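Local atomic coordinates of tRNA (Adenine(22)-N(1))-methyltransferase (Mycoplasma capricolum subsp. capricolum, PDB entry 6QE6), a protein that probably methylates N1 of adenine 22 in tRNA, with S-adenosylmethionine as methyl donor, and binds the cofactor product S-adenosyl-L-homocysteine. Residues A[47-52]-A[109-114]. Residues are numbered along the deposited sequence; the frame is centred on the assembly and turned at random.
Sequences AYLPIY and YVTICG. With SAH (S-adenosyl-L-homocysteine), chain C.
Beside the amino-acid end of the S-adenosyl-L-homocysteine pocket, L49 of helix 48-55 reaches T111 and C113 on strand 109-115. One methyl makes both contacts. L49 CD2 lies 3.7 Å from T111 OG1 and 4.4 Å from C113 SG. The side chain extends toward the strand with CG anti to the backbone N (chi1 173°). The backbones stay well apart, with the CA atoms of L49 and T111 9.4 Å from each other. T111 OG1 is hydrogen-bonded to D41 OD1, so this buried hydroxyl has a polar partner while the leucine methyl packs against it. The setting is the Rossmann-like fold of class I methyltransferases. Strand 109-115 runs parallel to its neighbour 36-42, and helix 48-55 follows that neighbour in the chain. V29 of helix 24-31 touches both T111 and C113, and L26 touches C113. The CB of I112 points away from the helix, toward the other face of the sheet. At the strand end the chain meets the ligand. C113 CB is 3.2 Å from the carboxylate O of SAH. The ligand amino N makes a weak hydrogen bond of 3.4 Å to C113 O. SAH is also hydrogen-bonded to G43 O.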
# COMPACT_ATOMS: atom_id res chain seq x y z
N ALA A 47 -14.45 6.90 -4.98
CA ALA A 47 -14.54 7.51 -3.66
C ALA A 47 -15.37 6.68 -2.68
O ALA A 47 -15.82 7.21 -1.66
CB ALA A 47 -15.10 8.93 -3.74
N TYR A 48 -15.58 5.40 -2.97
CA TYR A 48 -16.31 4.53 -2.04
C TYR A 48 -15.56 4.34 -0.73
O TYR A 48 -16.19 4.18 0.32
CB TYR A 48 -16.60 3.18 -2.70
CG TYR A 48 -17.70 3.24 -3.75
CD1 TYR A 48 -18.95 3.76 -3.44
CD2 TYR A 48 -17.50 2.76 -5.04
CE1 TYR A 48 -19.97 3.82 -4.39
CE2 TYR A 48 -18.51 2.81 -6.00
CZ TYR A 48 -19.75 3.34 -5.66
OH TYR A 48 -20.77 3.40 -6.59
N LEU A 49 -14.21 4.37 -0.74
CA LEU A 49 -13.49 4.30 0.53
C LEU A 49 -13.65 5.58 1.35
O LEU A 49 -13.98 5.48 2.55
CB LEU A 49 -12.01 3.94 0.29
CG LEU A 49 -11.08 3.99 1.51
CD1 LEU A 49 -11.48 2.97 2.55
CD2 LEU A 49 -9.60 3.77 1.11
N PRO A 50 -13.43 6.79 0.80
CA PRO A 50 -13.77 8.00 1.59
C PRO A 50 -15.20 8.01 2.09
O PRO A 50 -15.44 8.37 3.25
CB PRO A 50 -13.49 9.14 0.60
CG PRO A 50 -12.43 8.63 -0.28
CD PRO A 50 -12.72 7.15 -0.44
N ILE A 51 -16.16 7.63 1.24
CA ILE A 51 -17.56 7.60 1.64
C ILE A 51 -17.76 6.65 2.81
O ILE A 51 -18.36 7.02 3.83
CB ILE A 51 -18.45 7.23 0.43
CG1 ILE A 51 -18.55 8.40 -0.54
CG2 ILE A 51 -19.84 6.77 0.88
CD1 ILE A 51 -18.94 8.00 -1.93
N TYR A 52 -17.26 5.42 2.70
CA TYR A 52 -17.38 4.47 3.80
C TYR A 52 -16.80 5.03 5.10
O TYR A 52 -17.44 4.96 6.16
CB TYR A 52 -16.67 3.16 3.44
CG TYR A 52 -16.73 2.12 4.54
CD1 TYR A 52 -17.75 1.17 4.55
CD2 TYR A 52 -15.77 2.09 5.57
CE1 TYR A 52 -17.84 0.21 5.55
CE2 TYR A 52 -15.85 1.13 6.59
CZ TYR A 52 -16.89 0.19 6.56
OH TYR A 52 -17.01 -0.79 7.53
N TYR A 109 -4.10 10.10 7.80
CA TYR A 109 -3.77 8.94 7.00
C TYR A 109 -3.93 9.27 5.54
O TYR A 109 -5.00 9.69 5.11
CB TYR A 109 -4.67 7.75 7.31
CG TYR A 109 -4.53 7.12 8.67
CD1 TYR A 109 -3.66 6.05 8.88
CD2 TYR A 109 -5.32 7.55 9.74
CE1 TYR A 109 -3.57 5.44 10.12
CE2 TYR A 109 -5.22 6.96 11.00
CZ TYR A 109 -4.34 5.90 11.17
OH TYR A 109 -4.26 5.31 12.40
N VAL A 110 -2.88 9.04 4.77
CA VAL A 110 -3.00 8.97 3.33
C VAL A 110 -3.10 7.51 2.93
O VAL A 110 -2.28 6.69 3.36
CB VAL A 110 -1.81 9.66 2.64
CG1 VAL A 110 -1.79 9.31 1.18
CG2 VAL A 110 -1.92 11.17 2.86
N THR A 111 -4.14 7.16 2.18
CA THR A 111 -4.30 5.81 1.66
C THR A 111 -4.06 5.83 0.16
O THR A 111 -4.49 6.75 -0.54
CB THR A 111 -5.69 5.22 1.96
OG1 THR A 111 -6.72 6.05 1.41
CG2 THR A 111 -5.88 5.09 3.47
N ILE A 112 -3.32 4.82 -0.30
CA ILE A 112 -3.01 4.61 -1.70
C ILE A 112 -3.29 3.15 -1.97
O ILE A 112 -2.57 2.28 -1.47
CB ILE A 112 -1.55 4.95 -2.03
CG1 ILE A 112 -1.20 6.35 -1.53
CG2 ILE A 112 -1.31 4.80 -3.51
CD1 ILE A 112 0.29 6.65 -1.47
N CYS A 113 -4.34 2.87 -2.75
CA CYS A 113 -4.77 1.51 -2.99
C CYS A 113 -4.93 1.25 -4.48
O CYS A 113 -5.42 2.11 -5.23
CB CYS A 113 -6.09 1.21 -2.26
SG CYS A 113 -6.03 1.69 -0.50
N GLY A 114 -4.50 0.07 -4.91
CA GLY A 114 -4.71 -0.33 -6.29
C GLY A 114 -3.73 0.24 -7.29
O GLY A 114 -4.09 0.42 -8.45
N SAH C . -8.59 3.23 -5.03
CA SAH C . -9.38 2.24 -5.77
CB SAH C . -9.17 2.40 -7.28
CG SAH C . -7.78 2.09 -7.83
SD SAH C . -7.73 2.18 -9.64
C SAH C . -9.03 0.81 -5.34
O SAH C . -7.96 0.56 -4.77
OXT SAH C . -9.81 -0.12 -5.56
C5' SAH C . -6.31 3.31 -9.60
C4' SAH C . -6.74 4.77 -9.62
O4' SAH C . -5.62 5.58 -9.35
C3' SAH C . -7.26 5.21 -10.98
O3' SAH C . -8.51 5.85 -10.82
C2' SAH C . -6.23 6.20 -11.49
O2' SAH C . -6.88 7.23 -12.18
C1' SAH C . -5.59 6.69 -10.21
N9 SAH C . -4.19 7.10 -10.37
C8 SAH C . -3.24 6.51 -11.14
N7 SAH C . -2.08 7.20 -10.98
C5 SAH C . -2.28 8.20 -10.11
C6 SAH C . -1.45 9.19 -9.62
N6 SAH C . -0.18 9.26 -9.99
N1 SAH C . -1.97 10.11 -8.73
C2 SAH C . -3.29 10.05 -8.33
N3 SAH C . -4.10 9.05 -8.84
C4 SAH C . -3.61 8.15 -9.71